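Local coordinates for Glp_546_48378_50642 (Giardia intestinalis, PDB 2QVW), which cleaves double-stranded RNA in the RNA interference pathway, producing small interfering RNAs of 21 to 23 base pairs that direct destruction of homologous RNAs, at residues His94-Phe99 with Ala317-Pro322; Pro213-Val218 with Leu244-Cys249; Ile348-Leu353 with Glu651-Ala656. One frame throughout, in Å; residues are numbered along the deposited sequence.

How the interactions relate
The three contacts lie in different modules of one extended chain. Interaction 2 lies in the PAZ domain and, along the chain, is nested inside the long loop that interaction 1 closes; their centres are 38 Å apart. Interaction 1 joins a loop of the N-terminal domain to the turn and strand 320-322, which helix 330-356 follows. That helix enters interaction 3, its centre 42 Å from that of interaction 1, where the two RNase III domains meet beside the manganese-binding residues E651 and D655. Interactions 2 and 3 lie on opposite sides of the chain's centre, their own centres 76 Å apart, an extended layout consistent with Dicer measuring RNA between its PAZ domain and its active sites.

Interaction 1 of 3, residues His94-Phe99 with Ala317-Pro322; sequences HNEYTF and AGWRTP. With MN (manganese (II) ion), chain I.
The guanidinium of R320 meets E96 in two ways: carboxylate oxygen OE2 lies in its plane at the edge, while the backbone O of E96 comes close obliquely, at an angle poor for a hydrogen bond. The carbonyl O of A317 is modelled over one face, but its exact position is doubtful. The salt bridge is long, 3.8 Å from E96 OE2 to R320 NH1, and the two planar groups are turned 55° apart; the stronger salt bridge of E96 is to K272. The R320 chain runs extended from CG to NE, which carries its charged end across to E96. Nearer the backbone, CG of E96 rests 3.6 Å from CA of G318, whose positive phi (94°) marks the turn before strand 320-322. CB of A317 packs 3.4 Å from OG1 of T98, a hydroxyl hydrogen-bonded to Y299 and D276. At the far end of segment 94-99, NE2 of H94 binds a manganese ion at 2.4 Å. A317 and T98 together touch helices 267-284 and 295-306. Loop 94-99 is thus buried against the turn entering strand 320-322, an outermost strand of the six-stranded antiparallel sheet whose other strands come from residues 6-117.

Interaction 2 of 3, residues Pro213-Val218 with Leu244-Cys249; sequences PLVAAV and LPPELC
V215 and L244 form an antiparallel hydrogen-bonded pair, each backbone supplying one donor and one acceptor to the other. The better bond runs from L244 N to V215 O, 3.1 Å long with an N-H...O angle of 150°. Its partner, from V215 N to L244 O, is weak: 3.2 Å and bent to 134°. Beyond L244 the pairing stops, since P245 and P246 have no N-H to give, and the chain folds into a turn instead. The carbonyl O of P245 becomes the acceptor there, taking L248 N at 2.7 Å and, weakly, C249 N at 3.3 Å. The backbone of L214 turns to other partners, bonding with D177 and Q180. The V215 side chain adds apolar contact. CG1 is anti to the backbone N (chi1 -176°), which leaves CG2 to lie 3.6 Å from CG of P246 and 4.3 Å from SG of C249. The same CG of P246 comes within 3.2 Å of the carbonyl O of P213. Within the SH3-like barrel of the PAZ domain, strand 213-219 runs between strand 242-244, where A217 pairs with R242, and strand 169-178, where A216 bonds to L174 and G175; helix 195-201 packs alongside, with Y199 against L244, P245 and L248, and Y195 against L214.

Interaction 3 of 3, residues Ile348-Leu353 with Glu651-Ala656; sequences IVTARL and ELLGDA. With MN (manganese (II) ion), chain G.
T350 meets L652, L653 and A656 where helices of the two RNase III domains pack together, an intramolecular counterpart of the dimer interface formed by simpler RNase III enzymes. The segments run nearly antiparallel, 157° between their directions, with axes 9.3 Å apart. The side chain of T350 starts out toward the other helix. Its chi1 of -58° sets CG2 anti to the backbone N and places that methyl 3.8 Å from CG of L652, the two side chains crossing at a slant. The same rotation turns OG1 back to bond the carbonyl O of G346 one helical turn earlier, so the hydroxyl is satisfied within its own helix, while OG1 also lies 3.8 Å from CB of A656. L653 also has CG anti to its backbone N (chi1 -167°), which swings CD1 over A351, 3.8 Å from its CA and 4.0 Å from its CB. Between the two segments no hydrogen bond forms, and most of the touching is between aliphatic carbons. F347 and L354 of helix 330-356 extend the packing on L653. Helix 648-669 carries metal ligands as well as this packing: E651 binds one manganese ion with D722 and E725, and D655, joined by E686, holds another through OD1 at 2.6 Å.

Interaction 1 of 3, residues His94-Phe99 with Ala317-Pro322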
ATOM      1  N   HIS A  94       8.575  21.364 -11.372  1.00 37.66           N
ATOM      2  CA  HIS A  94       7.903  20.890 -10.161  1.00 37.70           C
ATOM      3  C   HIS A  94       6.457  20.433 -10.331  1.00 37.57           C
ATOM      4  O   HIS A  94       6.045  19.452  -9.719  1.00 37.48           O
ATOM      5  CB  HIS A  94       7.965  21.970  -9.077  1.00 37.95           C
ATOM      6  CG  HIS A  94       9.355  22.310  -8.640  1.00 38.48           C
ATOM      7  ND1 HIS A  94       9.617  23.207  -7.627  1.00 39.71           N
ATOM      8  CD2 HIS A  94      10.559  21.870  -9.077  1.00 38.78           C
ATOM      9  CE1 HIS A  94      10.923  23.302  -7.457  1.00 39.88           C
ATOM     10  NE2 HIS A  94      11.516  22.501  -8.325  1.00 39.52           N
ATOM     11  N   ASN A  95       5.696  21.147 -11.155  1.00 37.66           N
ATOM     12  CA  ASN A  95       4.285  20.836 -11.390  1.00 38.11           C
ATOM     13  C   ASN A  95       4.030  19.417 -11.886  1.00 37.84           C
ATOM     14  O   ASN A  95       2.893  18.951 -11.916  1.00 37.82           O
ATOM     15  CB  ASN A  95       3.699  21.817 -12.401  1.00 38.58           C
ATOM     16  CG  ASN A  95       4.348  21.705 -13.756  1.00 40.28           C
ATOM     17  OD1 ASN A  95       5.528  22.004 -13.911  1.00 42.18           O
ATOM     18  ND2 ASN A  95       3.584  21.258 -14.745  1.00 41.33           N
ATOM     19  N   GLU A  96       5.094  18.735 -12.280  1.00 37.70           N
ATOM     20  CA  GLU A  96       4.966  17.385 -12.789  1.00 37.78           C
ATOM     21  C   GLU A  96       5.298  16.276 -11.804  1.00 37.43           C
ATOM     22  O   GLU A  96       5.552  15.143 -12.209  1.00 37.61           O
ATOM     23  CB  GLU A  96       5.825  17.223 -14.029  1.00 37.87           C
ATOM     24  CG  GLU A  96       5.068  17.408 -15.298  1.00 40.60           C
ATOM     25  CD  GLU A  96       5.940  17.204 -16.493  1.00 44.13           C
ATOM     26  OE1 GLU A  96       6.752  18.105 -16.779  1.00 45.26           O
ATOM     27  OE2 GLU A  96       5.828  16.139 -17.134  1.00 45.37           O
ATOM     28  N   TYR A  97       5.305  16.596 -10.515  1.00 36.94           N
ATOM     29  CA  TYR A  97       5.576  15.595  -9.492  1.00 36.35           C
ATOM     30  C   TYR A  97       4.249  15.275  -8.804  1.00 36.39           C
ATOM     31  O   TYR A  97       3.278  16.025  -8.934  1.00 36.43           O
ATOM     32  CB  TYR A  97       6.587  16.111  -8.461  1.00 36.08           C
ATOM     33  CG  TYR A  97       7.991  16.339  -8.985  1.00 35.34           C
ATOM     34  CD1 TYR A  97       8.275  17.402  -9.841  1.00 34.88           C
ATOM     35  CD2 TYR A  97       9.033  15.487  -8.630  1.00 35.20           C
ATOM     36  CE1 TYR A  97       9.562  17.609 -10.332  1.00 35.09           C
ATOM     37  CE2 TYR A  97      10.324  15.681  -9.114  1.00 35.02           C
ATOM     38  CZ  TYR A  97      10.587  16.741  -9.968  1.00 35.26           C
ATOM     39  OH  TYR A  97      11.867  16.920 -10.476  1.00 35.89           O
ATOM     40  N   THR A  98       4.211  14.164  -8.078  1.00 36.33           N
ATOM     41  CA  THR A  98       3.000  13.759  -7.383  1.00 36.34           C
ATOM     42  C   THR A  98       2.770  14.667  -6.179  1.00 36.73           C
ATOM     43  O   THR A  98       1.645  14.806  -5.691  1.00 36.69           O
ATOM     44  CB  THR A  98       3.097  12.310  -6.915  1.00 36.12           C
ATOM     45  OG1 THR A  98       3.420  11.477  -8.036  1.00 35.70           O
ATOM     46  CG2 THR A  98       1.774  11.859  -6.317  1.00 35.91           C
ATOM     47  N   PHE A  99       3.847  15.278  -5.703  1.00 37.11           N
ATOM     48  CA  PHE A  99       3.771  16.192  -4.585  1.00 37.51           C
ATOM     49  C   PHE A  99       4.621  17.399  -4.915  1.00 38.28           C
ATOM     50  O   PHE A  99       5.677  17.591  -4.332  1.00 38.17           O
ATOM     51  CB  PHE A  99       4.283  15.511  -3.328  1.00 37.27           C
ATOM     52  CG  PHE A  99       3.511  14.283  -2.965  1.00 36.28           C
ATOM     53  CD1 PHE A  99       2.230  14.381  -2.430  1.00 35.52           C
ATOM     54  CD2 PHE A  99       4.045  13.020  -3.200  1.00 35.50           C
ATOM     55  CE1 PHE A  99       1.492  13.233  -2.141  1.00 35.03           C
ATOM     56  CE2 PHE A  99       3.319  11.874  -2.916  1.00 35.23           C
ATOM     57  CZ  PHE A  99       2.043  11.977  -2.388  1.00 34.94           C
ATOM     58  N   ALA A 317       0.472  13.181 -11.775  1.00 38.73           N
ATOM     59  CA  ALA A 317       1.824  13.703 -11.743  1.00 37.82           C
ATOM     60  C   ALA A 317       2.243  14.005 -13.175  1.00 37.13           C
ATOM     61  O   ALA A 317       3.003  13.244 -13.781  1.00 37.07           O
ATOM     62  CB  ALA A 317       2.756  12.680 -11.132  1.00 37.89           C
ATOM     63  N   GLY A 318       1.749  15.121 -13.704  1.00 36.50           N
ATOM     64  CA  GLY A 318       2.055  15.492 -15.069  1.00 35.93           C
ATOM     65  C   GLY A 318       0.930  14.956 -15.922  1.00 35.40           C
ATOM     66  O   GLY A 318      -0.230  15.285 -15.676  1.00 35.33           O
ATOM     67  N   TRP A 319       1.259  14.129 -16.910  1.00 34.97           N
ATOM     68  CA  TRP A 319       0.243  13.552 -17.785  1.00 34.74           C
ATOM     69  C   TRP A 319      -0.015  12.137 -17.330  1.00 34.15           C
ATOM     70  O   TRP A 319      -1.030  11.529 -17.666  1.00 34.12           O
ATOM     71  CB  TRP A 319       0.720  13.530 -19.236  1.00 35.32           C
ATOM     72  CG  TRP A 319       1.018  14.888 -19.796  1.00 36.91           C
ATOM     73  CD1 TRP A 319       2.051  15.712 -19.445  1.00 37.77           C
ATOM     74  CD2 TRP A 319       0.261  15.594 -20.786  1.00 37.46           C
ATOM     75  NE1 TRP A 319       1.984  16.889 -20.158  1.00 37.50           N
ATOM     76  CE2 TRP A 319       0.894  16.842 -20.987  1.00 37.43           C
ATOM     77  CE3 TRP A 319      -0.889  15.296 -21.524  1.00 37.99           C
ATOM     78  CZ2 TRP A 319       0.409  17.791 -21.896  1.00 37.83           C
ATOM     79  CZ3 TRP A 319      -1.368  16.239 -22.428  1.00 39.14           C
ATOM     80  CH2 TRP A 319      -0.719  17.469 -22.606  1.00 38.67           C
ATOM     81  N   ARG A 320       0.916  11.628 -16.536  1.00 33.40           N
ATOM     82  CA  ARG A 320       0.841  10.269 -16.023  1.00 32.45           C
ATOM     83  C   ARG A 320       0.053  10.096 -14.724  1.00 31.97           C
ATOM     84  O   ARG A 320       0.022  10.986 -13.869  1.00 31.82           O
ATOM     85  CB  ARG A 320       2.259   9.745 -15.840  1.00 32.30           C
ATOM     86  CG  ARG A 320       3.152  10.703 -15.101  1.00 32.00           C
ATOM     87  CD  ARG A 320       4.527  10.111 -14.874  1.00 32.82           C
ATOM     88  NE  ARG A 320       5.313  11.000 -14.034  1.00 33.63           N
ATOM     89  CZ  ARG A 320       5.747  12.187 -14.433  1.00 33.98           C
ATOM     90  NH1 ARG A 320       5.476  12.610 -15.664  1.00 33.97           N
ATOM     91  NH2 ARG A 320       6.427  12.960 -13.599  1.00 34.13           N
ATOM     92  N   THR A 321      -0.574   8.932 -14.586  1.00 31.45           N
ATOM     93  CA  THR A 321      -1.359   8.605 -13.407  1.00 31.01           C
ATOM     94  C   THR A 321      -1.104   7.157 -13.043  1.00 30.74           C
ATOM     95  O   THR A 321      -1.537   6.257 -13.749  1.00 30.78           O
ATOM     96  CB  THR A 321      -2.848   8.785 -13.673  1.00 31.09           C
ATOM     97  OG1 THR A 321      -3.123  10.169 -13.907  1.00 31.28           O
ATOM     98  CG2 THR A 321      -3.658   8.323 -12.490  1.00 31.53           C
ATOM     99  N   PRO A 322      -0.396   6.920 -11.926  1.00 30.54           N
ATOM    100  CA  PRO A 322      -0.020   5.608 -11.377  1.00 30.47           C
ATOM    101  C   PRO A 322      -1.206   4.805 -10.853  1.00 30.57           C
ATOM    102  O   PRO A 322      -2.082   5.344 -10.176  1.00 30.72           O
ATOM    103  CB  PRO A 322       0.948   5.963 -10.243  1.00 30.26           C
ATOM    104  CG  PRO A 322       1.412   7.358 -10.578  1.00 30.47           C
ATOM    105  CD  PRO A 322       0.156   7.996 -11.090  1.00 30.74           C
TER
HETATM  106 MN    MN I 759      13.534  22.970  -9.530  1.00 49.60          MN

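Interaction 2 of 3, residues Pro213-Val218 with Leu244-Cys249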
ATOM      1  N   PRO A 213      11.408  12.853 -57.009  1.00 43.69           N
ATOM      2  CA  PRO A 213       9.976  12.766 -56.691  1.00 42.93           C
ATOM      3  C   PRO A 213       9.760  12.886 -55.185  1.00 42.26           C
ATOM      4  O   PRO A 213      10.264  12.075 -54.413  1.00 42.54           O
ATOM      5  CB  PRO A 213       9.588  11.380 -57.207  1.00 42.83           C
ATOM      6  CG  PRO A 213      10.605  11.116 -58.312  1.00 43.34           C
ATOM      7  CD  PRO A 213      11.873  11.633 -57.699  1.00 43.69           C
ATOM      8  N   LEU A 214       9.004  13.898 -54.774  1.00 41.29           N
ATOM      9  CA  LEU A 214       8.724  14.140 -53.358  1.00 40.39           C
ATOM     10  C   LEU A 214       8.205  12.921 -52.595  1.00 40.21           C
ATOM     11  O   LEU A 214       7.845  11.901 -53.186  1.00 40.16           O
ATOM     12  CB  LEU A 214       7.728  15.299 -53.205  1.00 40.11           C
ATOM     13  CG  LEU A 214       8.244  16.687 -53.599  1.00 39.31           C
ATOM     14  CD1 LEU A 214       7.197  17.742 -53.303  1.00 38.55           C
ATOM     15  CD2 LEU A 214       9.517  16.990 -52.824  1.00 38.92           C
ATOM     16  N   VAL A 215       8.182  13.049 -51.270  1.00 40.04           N
ATOM     17  CA  VAL A 215       7.719  11.999 -50.366  1.00 39.87           C
ATOM     18  C   VAL A 215       6.482  12.494 -49.621  1.00 39.83           C
ATOM     19  O   VAL A 215       6.454  13.621 -49.134  1.00 39.71           O
ATOM     20  CB  VAL A 215       8.806  11.641 -49.322  1.00 39.68           C
ATOM     21  CG1 VAL A 215       8.345  10.488 -48.462  1.00 39.54           C
ATOM     22  CG2 VAL A 215      10.096  11.286 -50.014  1.00 40.02           C
ATOM     23  N   ALA A 216       5.463  11.646 -49.534  1.00 39.94           N
ATOM     24  CA  ALA A 216       4.221  11.997 -48.852  1.00 40.23           C
ATOM     25  C   ALA A 216       4.076  11.205 -47.561  1.00 40.56           C
ATOM     26  O   ALA A 216       3.732  10.034 -47.588  1.00 40.55           O
ATOM     27  CB  ALA A 216       3.039  11.717 -49.770  1.00 40.28           C
ATOM     28  N   ALA A 217       4.331  11.853 -46.431  1.00 40.83           N
ATOM     29  CA  ALA A 217       4.242  11.197 -45.129  1.00 41.15           C
ATOM     30  C   ALA A 217       3.575  12.073 -44.068  1.00 41.42           C
ATOM     31  O   ALA A 217       3.462  13.292 -44.227  1.00 41.51           O
ATOM     32  CB  ALA A 217       5.636  10.804 -44.661  1.00 41.11           C
ATOM     33  N   VAL A 218       3.149  11.445 -42.973  1.00 41.94           N
ATOM     34  CA  VAL A 218       2.494  12.161 -41.878  1.00 42.43           C
ATOM     35  C   VAL A 218       3.405  12.352 -40.665  1.00 43.04           C
ATOM     36  O   VAL A 218       3.935  11.397 -40.109  1.00 43.10           O
ATOM     37  CB  VAL A 218       1.234  11.422 -41.416  1.00 42.34           C
ATOM     38  CG1 VAL A 218       0.449  12.298 -40.459  1.00 42.19           C
ATOM     39  CG2 VAL A 218       0.390  11.051 -42.611  1.00 42.52           C
ATOM     40  N   LEU A 244       8.236  15.999 -48.338  1.00 46.24           N
ATOM     41  CA  LEU A 244       9.637  16.317 -48.091  1.00 43.96           C
ATOM     42  C   LEU A 244      10.612  15.618 -49.032  1.00 42.73           C
ATOM     43  O   LEU A 244      10.347  14.525 -49.521  1.00 42.58           O
ATOM     44  CB  LEU A 244      10.011  15.999 -46.638  1.00 43.80           C
ATOM     45  CG  LEU A 244       9.570  14.673 -46.024  1.00 43.11           C
ATOM     46  CD1 LEU A 244      10.377  14.383 -44.777  1.00 42.22           C
ATOM     47  CD2 LEU A 244       8.093  14.723 -45.686  1.00 43.89           C
ATOM     48  N   PRO A 245      11.765  16.254 -49.291  1.00 41.53           N
ATOM     49  CA  PRO A 245      12.829  15.753 -50.168  1.00 40.98           C
ATOM     50  C   PRO A 245      13.409  14.410 -49.729  1.00 40.68           C
ATOM     51  O   PRO A 245      13.944  14.285 -48.628  1.00 40.82           O
ATOM     52  CB  PRO A 245      13.870  16.866 -50.109  1.00 40.83           C
ATOM     53  CG  PRO A 245      13.040  18.085 -49.888  1.00 40.73           C
ATOM     54  CD  PRO A 245      12.080  17.618 -48.836  1.00 41.27           C
ATOM     55  N   PRO A 246      13.339  13.394 -50.608  1.00 40.33           N
ATOM     56  CA  PRO A 246      13.855  12.054 -50.311  1.00 40.04           C
ATOM     57  C   PRO A 246      15.278  12.108 -49.765  1.00 39.77           C
ATOM     58  O   PRO A 246      15.756  11.152 -49.150  1.00 40.22           O
ATOM     59  CB  PRO A 246      13.802  11.352 -51.667  1.00 40.10           C
ATOM     60  CG  PRO A 246      12.704  12.056 -52.385  1.00 40.01           C
ATOM     61  CD  PRO A 246      12.958  13.496 -52.028  1.00 40.34           C
ATOM     62  N   GLU A 247      15.957  13.227 -49.998  1.00 39.14           N
ATOM     63  CA  GLU A 247      17.329  13.385 -49.538  1.00 38.71           C
ATOM     64  C   GLU A 247      17.406  13.807 -48.073  1.00 38.08           C
ATOM     65  O   GLU A 247      18.361  13.467 -47.377  1.00 37.99           O
ATOM     66  CB  GLU A 247      18.081  14.391 -50.433  1.00 39.06           C
ATOM     67  CG  GLU A 247      17.480  15.791 -50.494  1.00 39.91           C
ATOM     68  CD  GLU A 247      18.285  16.737 -51.364  1.00 41.42           C
ATOM     69  OE1 GLU A 247      19.442  17.052 -51.010  1.00 40.87           O
ATOM     70  OE2 GLU A 247      17.758  17.168 -52.407  1.00 42.38           O
ATOM     71  N   LEU A 248      16.409  14.545 -47.602  1.00 37.38           N
ATOM     72  CA  LEU A 248      16.404  14.982 -46.210  1.00 36.59           C
ATOM     73  C   LEU A 248      15.873  13.844 -45.346  1.00 36.00           C
ATOM     74  O   LEU A 248      15.884  13.912 -44.110  1.00 36.17           O
ATOM     75  CB  LEU A 248      15.513  16.213 -46.042  1.00 36.51           C
ATOM     76  CG  LEU A 248      15.935  17.509 -46.734  1.00 36.32           C
ATOM     77  CD1 LEU A 248      14.782  18.496 -46.670  1.00 35.79           C
ATOM     78  CD2 LEU A 248      17.183  18.090 -46.066  1.00 36.12           C
ATOM     79  N   CYS A 249      15.423  12.791 -46.024  1.00 35.06           N
ATOM     80  CA  CYS A 249      14.849  11.616 -45.379  1.00 34.23           C
ATOM     81  C   CYS A 249      15.831  10.488 -45.165  1.00 33.94           C
ATOM     82  O   CYS A 249      16.471  10.028 -46.104  1.00 34.10           O
ATOM     83  CB  CYS A 249      13.681  11.091 -46.212  1.00 34.19           C
ATOM     84  SG  CYS A 249      12.366  12.276 -46.459  1.00 33.35           S
TER

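Interaction 3 of 3, residues Ile348-Leu353 with Glu651-Ala656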
ATOM      1  N   ILE A 348      -8.171  -4.594  17.346  1.00 20.37           N
ATOM      2  CA  ILE A 348      -7.054  -4.385  18.255  1.00 19.69           C
ATOM      3  C   ILE A 348      -7.598  -3.782  19.536  1.00 19.67           C
ATOM      4  O   ILE A 348      -7.411  -4.318  20.628  1.00 19.86           O
ATOM      5  CB  ILE A 348      -6.008  -3.399  17.659  1.00 19.45           C
ATOM      6  CG1 ILE A 348      -5.452  -3.939  16.331  1.00 19.02           C
ATOM      7  CG2 ILE A 348      -4.882  -3.156  18.671  1.00 19.11           C
ATOM      8  CD1 ILE A 348      -4.508  -5.109  16.474  1.00 39.53           C
ATOM      9  N   VAL A 349      -8.282  -2.657  19.384  1.00 19.25           N
ATOM     10  CA  VAL A 349      -8.851  -1.941  20.512  1.00 18.92           C
ATOM     11  C   VAL A 349      -9.722  -2.812  21.395  1.00 19.14           C
ATOM     12  O   VAL A 349      -9.593  -2.778  22.615  1.00 19.12           O
ATOM     13  CB  VAL A 349      -9.668  -0.722  20.029  1.00 18.76           C
ATOM     14  CG1 VAL A 349     -10.290   0.010  21.220  1.00 18.36           C
ATOM     15  CG2 VAL A 349      -8.763   0.222  19.266  1.00 18.91           C
ATOM     16  N   THR A 350     -10.609  -3.586  20.782  1.00 19.58           N
ATOM     17  CA  THR A 350     -11.495  -4.470  21.529  1.00 19.68           C
ATOM     18  C   THR A 350     -10.697  -5.458  22.371  1.00 19.74           C
ATOM     19  O   THR A 350     -11.006  -5.693  23.543  1.00 20.09           O
ATOM     20  CB  THR A 350     -12.385  -5.276  20.598  1.00 19.62           C
ATOM     21  OG1 THR A 350     -13.158  -4.387  19.781  1.00 19.86           O
ATOM     22  CG2 THR A 350     -13.314  -6.168  21.411  1.00 19.56           C
ATOM     23  N   ALA A 351      -9.668  -6.035  21.765  1.00 19.66           N
ATOM     24  CA  ALA A 351      -8.820  -6.996  22.445  1.00 19.52           C
ATOM     25  C   ALA A 351      -8.033  -6.376  23.585  1.00 19.54           C
ATOM     26  O   ALA A 351      -8.129  -6.831  24.720  1.00 19.35           O
ATOM     27  CB  ALA A 351      -7.866  -7.629  21.444  1.00 19.38           C
ATOM     28  N   ARG A 352      -7.260  -5.335  23.280  1.00 19.99           N
ATOM     29  CA  ARG A 352      -6.431  -4.671  24.281  1.00 20.73           C
ATOM     30  C   ARG A 352      -7.189  -4.014  25.435  1.00 21.07           C
ATOM     31  O   ARG A 352      -6.671  -3.941  26.547  1.00 21.22           O
ATOM     32  CB  ARG A 352      -5.520  -3.655  23.596  1.00 20.75           C
ATOM     33  CG  ARG A 352      -4.380  -4.294  22.824  1.00 21.11           C
ATOM     34  CD  ARG A 352      -3.432  -5.014  23.773  1.00 22.36           C
ATOM     35  NE  ARG A 352      -3.792  -6.407  24.021  1.00 23.57           N
ATOM     36  CZ  ARG A 352      -3.434  -7.094  25.105  1.00 24.62           C
ATOM     37  NH1 ARG A 352      -2.715  -6.516  26.054  1.00 23.91           N
ATOM     38  NH2 ARG A 352      -3.779  -8.367  25.239  1.00 24.98           N
ATOM     39  N   LEU A 353      -8.407  -3.544  25.177  1.00 21.21           N
ATOM     40  CA  LEU A 353      -9.221  -2.921  26.225  1.00 21.16           C
ATOM     41  C   LEU A 353      -9.751  -3.996  27.175  1.00 21.45           C
ATOM     42  O   LEU A 353      -9.846  -3.778  28.385  1.00 21.60           O
ATOM     43  CB  LEU A 353     -10.407  -2.153  25.621  1.00 20.79           C
ATOM     44  CG  LEU A 353     -10.223  -0.726  25.098  1.00 20.50           C
ATOM     45  CD1 LEU A 353     -11.493  -0.235  24.457  1.00 19.85           C
ATOM     46  CD2 LEU A 353      -9.860   0.184  26.229  1.00 20.95           C
ATOM     47  N   GLU A 651     -17.963 -13.298  22.975  1.00 24.73           N
ATOM     48  CA  GLU A 651     -18.766 -12.851  21.846  1.00 24.48           C
ATOM     49  C   GLU A 651     -18.254 -11.506  21.349  1.00 24.10           C
ATOM     50  O   GLU A 651     -18.037 -11.310  20.144  1.00 24.30           O
ATOM     51  CB  GLU A 651     -20.216 -12.699  22.276  1.00 24.65           C
ATOM     52  CG  GLU A 651     -21.149 -12.382  21.144  1.00 25.82           C
ATOM     53  CD  GLU A 651     -22.285 -11.488  21.573  1.00 28.29           C
ATOM     54  OE1 GLU A 651     -22.630 -11.493  22.775  1.00 28.30           O
ATOM     55  OE2 GLU A 651     -22.837 -10.783  20.699  1.00 30.12           O
ATOM     56  N   LEU A 652     -18.073 -10.581  22.292  1.00 23.38           N
ATOM     57  CA  LEU A 652     -17.589  -9.247  21.978  1.00 22.82           C
ATOM     58  C   LEU A 652     -16.350  -9.337  21.123  1.00 22.52           C
ATOM     59  O   LEU A 652     -16.231  -8.665  20.100  1.00 22.82           O
ATOM     60  CB  LEU A 652     -17.245  -8.492  23.250  1.00 22.82           C
ATOM     61  CG  LEU A 652     -16.648  -7.111  23.000  1.00 22.48           C
ATOM     62  CD1 LEU A 652     -17.677  -6.219  22.354  1.00 21.64           C
ATOM     63  CD2 LEU A 652     -16.192  -6.512  24.307  1.00 23.10           C
ATOM     64  N   LEU A 653     -15.424 -10.181  21.548  1.00 22.06           N
ATOM     65  CA  LEU A 653     -14.181 -10.356  20.815  1.00 21.45           C
ATOM     66  C   LEU A 653     -14.414 -11.011  19.454  1.00 21.54           C
ATOM     67  O   LEU A 653     -13.857 -10.589  18.443  1.00 21.72           O
ATOM     68  CB  LEU A 653     -13.217 -11.216  21.626  1.00 21.11           C
ATOM     69  CG  LEU A 653     -11.776 -11.234  21.128  1.00 20.15           C
ATOM     70  CD1 LEU A 653     -11.094  -9.927  21.487  1.00 19.90           C
ATOM     71  CD2 LEU A 653     -11.048 -12.377  21.760  1.00 19.39           C
ATOM     72  N   GLY A 654     -15.231 -12.054  19.436  1.00 21.48           N
ATOM     73  CA  GLY A 654     -15.491 -12.728  18.186  1.00 21.87           C
ATOM     74  C   GLY A 654     -16.065 -11.768  17.169  1.00 22.42           C
ATOM     75  O   GLY A 654     -15.627 -11.719  16.022  1.00 22.45           O
ATOM     76  N   ASP A 655     -17.052 -10.993  17.594  1.00 23.01           N
ATOM     77  CA  ASP A 655     -17.681 -10.060  16.689  1.00 23.80           C
ATOM     78  C   ASP A 655     -16.601  -9.243  15.990  1.00 23.69           C
ATOM     79  O   ASP A 655     -16.536  -9.194  14.758  1.00 23.86           O
ATOM     80  CB  ASP A 655     -18.623  -9.146  17.461  1.00 24.37           C
ATOM     81  CG  ASP A 655     -19.684  -8.520  16.571  1.00 26.58           C
ATOM     82  OD1 ASP A 655     -19.311  -7.879  15.565  1.00 28.30           O
ATOM     83  OD2 ASP A 655     -20.893  -8.671  16.875  1.00 28.62           O
ATOM     84  N   ALA A 656     -15.738  -8.626  16.792  1.00 23.79           N
ATOM     85  CA  ALA A 656     -14.652  -7.790  16.290  1.00 23.80           C
ATOM     86  C   ALA A 656     -13.741  -8.496  15.286  1.00 23.63           C
ATOM     87  O   ALA A 656     -13.547  -8.016  14.168  1.00 23.68           O
ATOM     88  CB  ALA A 656     -13.834  -7.275  17.459  1.00 23.80           C
TER
HETATM   89 MN    MN G 757     -19.792  -9.209  13.401  1.00 77.74          MN